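Local coordinates for SH3 domain-containing protein (Dictyostelium discoideum, PDB 4NQI) that remodels membranes through its inverse BAR (I-BAR) domain in osmoregulation, phagocytosis and cytokinesis, and probably binds phosphatidylinositol lipids, at residues B[95-107]-B[191-205]. Sequence-based numbering, arbitrary orientation.
Sequences VAKVLLNEFITPN and FLSQFNQFLEKEIEL
Phe103 reaches from helix 72-140 into a row of phenylalanines on helix 152-224. CB of Phe103 lies 4.0 Å from the carbonyl O of Gln194. With CG anti to the backbone N (chi1 173°), the ring meets Phe191 at its edge and Phe195 over one face: CD1 runs beside CB of Gln194, CE2 meets CD1 of Phe195, and at the tip CZ of Phe103 comes 3.5 Å from CE1 of Phe191. Phe195 points its edge at the face of Phe103, a T-shaped pair with planes at 85°. Replacing Phe103 with an alanine would probably open a gap beside Phe191 and Phe195, taking away the face that the Phe195 edge points at and leaving both rings freer to turn.

Beyond this cluster, the extended Gln194 takes a hydrogen bond through OE1 from ND2 of Asn107 (2.7 Å), the donor tilted from the carbonyl plane. Toward the other end, Leu99 sets CD1 off-centre over the Phe198 face, while CG1 of Val95 meets that ring's edge at CE1 (3.6 Å). Val95 is a knob in a hole formed by Phe198, Lys201, Glu202 and Leu205. Phe35 and Tyr45 of helix 15-64 pack against Phe191 and Phe198, and Phe78 of the second subunit also meets Phe191. Segments 95-107 and 191-205 run antiparallel, their axes 7.7 Å apart at closest approach and at 173°, in the long helical bundle of the I-BAR dimer.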
# COMPACT_ATOMS: atom_id res chain seq x y z
N VAL B 95 1.06 5.17 8.20
CA VAL B 95 -0.31 4.96 7.73
C VAL B 95 -1.03 3.93 8.60
O VAL B 95 -2.17 4.15 9.02
CB VAL B 95 -0.32 4.51 6.25
CG1 VAL B 95 -1.69 3.97 5.85
CG2 VAL B 95 0.08 5.67 5.34
N ALA B 96 -0.36 2.82 8.89
CA ALA B 96 -0.91 1.79 9.76
C ALA B 96 -1.25 2.34 11.15
O ALA B 96 -2.29 2.02 11.72
CB ALA B 96 0.05 0.62 9.87
N LYS B 97 -0.35 3.17 11.68
CA LYS B 97 -0.53 3.80 12.98
C LYS B 97 -1.77 4.71 13.01
O LYS B 97 -2.48 4.76 14.02
CB LYS B 97 0.70 4.62 13.36
CG LYS B 97 2.01 3.84 13.45
CD LYS B 97 2.14 3.11 14.78
CE LYS B 97 3.55 3.25 15.36
NZ LYS B 97 4.60 2.69 14.46
N VAL B 98 -2.01 5.41 11.91
CA VAL B 98 -3.18 6.29 11.78
C VAL B 98 -4.48 5.48 11.84
O VAL B 98 -5.42 5.86 12.54
CB VAL B 98 -3.13 7.12 10.48
CG1 VAL B 98 -4.48 7.77 10.20
CG2 VAL B 98 -2.04 8.18 10.57
N LEU B 99 -4.52 4.38 11.10
CA LEU B 99 -5.67 3.48 11.11
C LEU B 99 -5.93 2.96 12.52
O LEU B 99 -7.09 2.80 12.93
CB LEU B 99 -5.44 2.30 10.16
CG LEU B 99 -6.57 1.28 10.06
CD1 LEU B 99 -7.83 1.92 9.50
CD2 LEU B 99 -6.16 0.07 9.21
N LEU B 100 -4.86 2.72 13.27
CA LEU B 100 -4.97 2.23 14.64
C LEU B 100 -5.40 3.34 15.61
O LEU B 100 -6.29 3.14 16.43
CB LEU B 100 -3.65 1.62 15.11
CG LEU B 100 -3.62 1.10 16.55
CD1 LEU B 100 -4.53 -0.11 16.69
CD2 LEU B 100 -2.21 0.77 17.02
N ASN B 101 -4.75 4.50 15.51
CA ASN B 101 -4.97 5.60 16.44
C ASN B 101 -6.20 6.45 16.14
O ASN B 101 -6.84 6.97 17.05
CB ASN B 101 -3.73 6.50 16.51
CG ASN B 101 -2.50 5.77 17.03
OD1 ASN B 101 -2.60 4.89 17.89
ND2 ASN B 101 -1.33 6.14 16.51
N GLU B 102 -6.52 6.60 14.85
CA GLU B 102 -7.58 7.50 14.42
C GLU B 102 -8.90 6.79 14.11
O GLU B 102 -9.96 7.44 14.07
CB GLU B 102 -7.14 8.33 13.21
CG GLU B 102 -5.82 9.06 13.38
CD GLU B 102 -5.97 10.35 14.17
OE1 GLU B 102 -7.10 10.68 14.57
OE2 GLU B 102 -4.95 11.04 14.38
N PHE B 103 -8.85 5.48 13.87
CA PHE B 103 -10.08 4.71 13.62
C PHE B 103 -10.35 3.61 14.64
O PHE B 103 -11.34 3.66 15.36
CB PHE B 103 -10.08 4.11 12.21
CG PHE B 103 -11.23 3.17 11.97
CD1 PHE B 103 -12.54 3.64 11.97
CD2 PHE B 103 -11.01 1.82 11.75
CE1 PHE B 103 -13.60 2.78 11.76
CE2 PHE B 103 -12.07 0.95 11.53
CZ PHE B 103 -13.37 1.44 11.54
N ILE B 104 -9.46 2.61 14.67
CA ILE B 104 -9.66 1.40 15.47
C ILE B 104 -9.98 1.66 16.95
O ILE B 104 -11.04 1.27 17.44
CB ILE B 104 -8.46 0.44 15.35
CG1 ILE B 104 -8.41 -0.17 13.94
CG2 ILE B 104 -8.53 -0.66 16.40
CD1 ILE B 104 -7.09 -0.82 13.60
N THR B 105 -9.06 2.33 17.64
CA THR B 105 -9.27 2.65 19.06
C THR B 105 -10.43 3.63 19.33
O THR B 105 -11.24 3.38 20.22
CB THR B 105 -7.96 3.14 19.74
OG1 THR B 105 -6.88 2.26 19.41
CG2 THR B 105 -8.12 3.19 21.25
N PRO B 106 -10.52 4.73 18.56
CA PRO B 106 -11.65 5.65 18.82
C PRO B 106 -13.03 5.08 18.48
O PRO B 106 -14.00 5.45 19.14
CB PRO B 106 -11.34 6.85 17.93
CG PRO B 106 -9.88 6.78 17.69
CD PRO B 106 -9.56 5.33 17.62
N ASN B 107 -13.13 4.22 17.47
CA ASN B 107 -14.44 3.66 17.11
C ASN B 107 -14.83 2.49 18.01
O ASN B 107 -16.02 2.24 18.23
CB ASN B 107 -14.48 3.24 15.63
CG ASN B 107 -15.89 3.24 15.07
OD1 ASN B 107 -16.48 2.18 14.83
ND2 ASN B 107 -16.45 4.43 14.87
N PHE B 191 -18.40 7.12 12.10
CA PHE B 191 -17.69 5.96 11.58
C PHE B 191 -16.89 6.33 10.33
O PHE B 191 -15.69 6.04 10.24
CB PHE B 191 -18.67 4.83 11.26
CG PHE B 191 -18.04 3.65 10.57
CD1 PHE B 191 -17.36 2.68 11.29
CD2 PHE B 191 -18.15 3.50 9.19
CE1 PHE B 191 -16.78 1.59 10.65
CE2 PHE B 191 -17.58 2.41 8.55
CZ PHE B 191 -16.90 1.46 9.28
N LEU B 192 -17.56 6.96 9.37
CA LEU B 192 -16.91 7.39 8.13
C LEU B 192 -15.87 8.48 8.39
O LEU B 192 -14.78 8.46 7.82
CB LEU B 192 -17.95 7.87 7.12
CG LEU B 192 -18.87 6.80 6.52
CD1 LEU B 192 -19.93 7.43 5.61
CD2 LEU B 192 -18.06 5.77 5.76
N SER B 193 -16.22 9.43 9.26
CA SER B 193 -15.32 10.54 9.59
C SER B 193 -14.00 10.04 10.17
O SER B 193 -12.94 10.63 9.92
CB SER B 193 -16.00 11.48 10.58
OG SER B 193 -15.20 12.62 10.85
N GLN B 194 -14.06 8.97 10.95
CA GLN B 194 -12.87 8.37 11.53
C GLN B 194 -12.10 7.55 10.50
O GLN B 194 -10.87 7.62 10.44
CB GLN B 194 -13.23 7.52 12.76
CG GLN B 194 -13.65 8.35 13.97
CD GLN B 194 -14.28 7.51 15.07
OE1 GLN B 194 -14.59 6.34 14.88
NE2 GLN B 194 -14.49 8.13 16.23
N PHE B 195 -12.82 6.79 9.68
CA PHE B 195 -12.19 6.00 8.63
C PHE B 195 -11.48 6.90 7.61
O PHE B 195 -10.46 6.51 7.03
CB PHE B 195 -13.21 5.09 7.93
CG PHE B 195 -12.60 3.87 7.29
CD1 PHE B 195 -12.34 2.74 8.05
CD2 PHE B 195 -12.29 3.86 5.94
CE1 PHE B 195 -11.78 1.61 7.47
CE2 PHE B 195 -11.73 2.73 5.36
CZ PHE B 195 -11.47 1.61 6.12
N ASN B 196 -12.02 8.10 7.40
CA ASN B 196 -11.44 9.07 6.48
C ASN B 196 -9.98 9.43 6.77
O ASN B 196 -9.22 9.78 5.87
CB ASN B 196 -12.28 10.35 6.45
CG ASN B 196 -13.57 10.20 5.66
OD1 ASN B 196 -13.76 9.22 4.94
ND2 ASN B 196 -14.45 11.18 5.79
N GLN B 197 -9.59 9.37 8.04
CA GLN B 197 -8.22 9.68 8.44
C GLN B 197 -7.23 8.71 7.79
O GLN B 197 -6.14 9.10 7.38
CB GLN B 197 -8.08 9.64 9.96
CG GLN B 197 -9.09 10.50 10.70
CD GLN B 197 -9.03 11.96 10.28
OE1 GLN B 197 -7.95 12.54 10.17
NE2 GLN B 197 -10.20 12.55 10.04
N PHE B 198 -7.63 7.45 7.70
CA PHE B 198 -6.82 6.42 7.07
C PHE B 198 -6.78 6.61 5.55
O PHE B 198 -5.72 6.49 4.93
CB PHE B 198 -7.36 5.03 7.42
CG PHE B 198 -6.86 3.93 6.52
CD1 PHE B 198 -5.51 3.58 6.51
CD2 PHE B 198 -7.73 3.24 5.69
CE1 PHE B 198 -5.05 2.57 5.68
CE2 PHE B 198 -7.28 2.23 4.87
CZ PHE B 198 -5.94 1.89 4.86
N LEU B 199 -7.94 6.93 4.97
CA LEU B 199 -8.05 7.15 3.53
C LEU B 199 -7.17 8.30 3.05
O LEU B 199 -6.44 8.16 2.06
CB LEU B 199 -9.51 7.40 3.14
CG LEU B 199 -10.45 6.22 3.40
CD1 LEU B 199 -11.90 6.58 3.06
CD2 LEU B 199 -10.00 5.01 2.61
N GLU B 200 -7.24 9.43 3.75
CA GLU B 200 -6.41 10.59 3.43
C GLU B 200 -4.92 10.26 3.45
O GLU B 200 -4.17 10.71 2.58
CB GLU B 200 -6.70 11.74 4.41
CG GLU B 200 -8.07 12.39 4.22
CD GLU B 200 -8.44 13.32 5.37
OE1 GLU B 200 -7.70 13.35 6.37
OE2 GLU B 200 -9.47 14.01 5.27
N LYS B 201 -4.50 9.47 4.43
CA LYS B 201 -3.10 9.09 4.56
C LYS B 201 -2.69 8.08 3.49
O LYS B 201 -1.54 8.08 3.05
CB LYS B 201 -2.82 8.53 5.96
CG LYS B 201 -2.34 9.58 6.96
CD LYS B 201 -0.89 9.95 6.70
CE LYS B 201 -0.34 10.90 7.75
NZ LYS B 201 1.14 10.84 7.84
N GLU B 202 -3.62 7.23 3.08
CA GLU B 202 -3.36 6.31 1.97
C GLU B 202 -3.12 7.07 0.68
O GLU B 202 -2.20 6.75 -0.08
CB GLU B 202 -4.52 5.33 1.78
CG GLU B 202 -4.48 4.10 2.67
CD GLU B 202 -3.43 3.08 2.23
OE1 GLU B 202 -2.58 3.41 1.38
OE2 GLU B 202 -3.47 1.94 2.75
N ILE B 203 -3.97 8.07 0.43
CA ILE B 203 -3.84 8.95 -0.73
C ILE B 203 -2.48 9.66 -0.72
O ILE B 203 -1.82 9.77 -1.76
CB ILE B 203 -5.00 9.97 -0.77
CG1 ILE B 203 -6.31 9.25 -1.10
CG2 ILE B 203 -4.74 11.07 -1.78
CD1 ILE B 203 -7.54 10.15 -1.07
N GLU B 204 -2.07 10.12 0.45
CA GLU B 204 -0.78 10.78 0.63
C GLU B 204 0.38 9.85 0.30
O GLU B 204 1.28 10.22 -0.47
CB GLU B 204 -0.66 11.29 2.07
CG GLU B 204 0.65 11.99 2.40
CD GLU B 204 0.67 12.55 3.81
OE1 GLU B 204 -0.40 12.98 4.30
OE2 GLU B 204 1.75 12.54 4.44
N LEU B 205 0.37 8.65 0.87
CA LEU B 205 1.40 7.65 0.61
C LEU B 205 1.49 7.32 -0.88
O LEU B 205 2.58 7.25 -1.44
CB LEU B 205 1.15 6.37 1.40
CG LEU B 205 2.09 5.21 1.06
CD1 LEU B 205 3.49 5.48 1.57
CD2 LEU B 205 1.57 3.89 1.60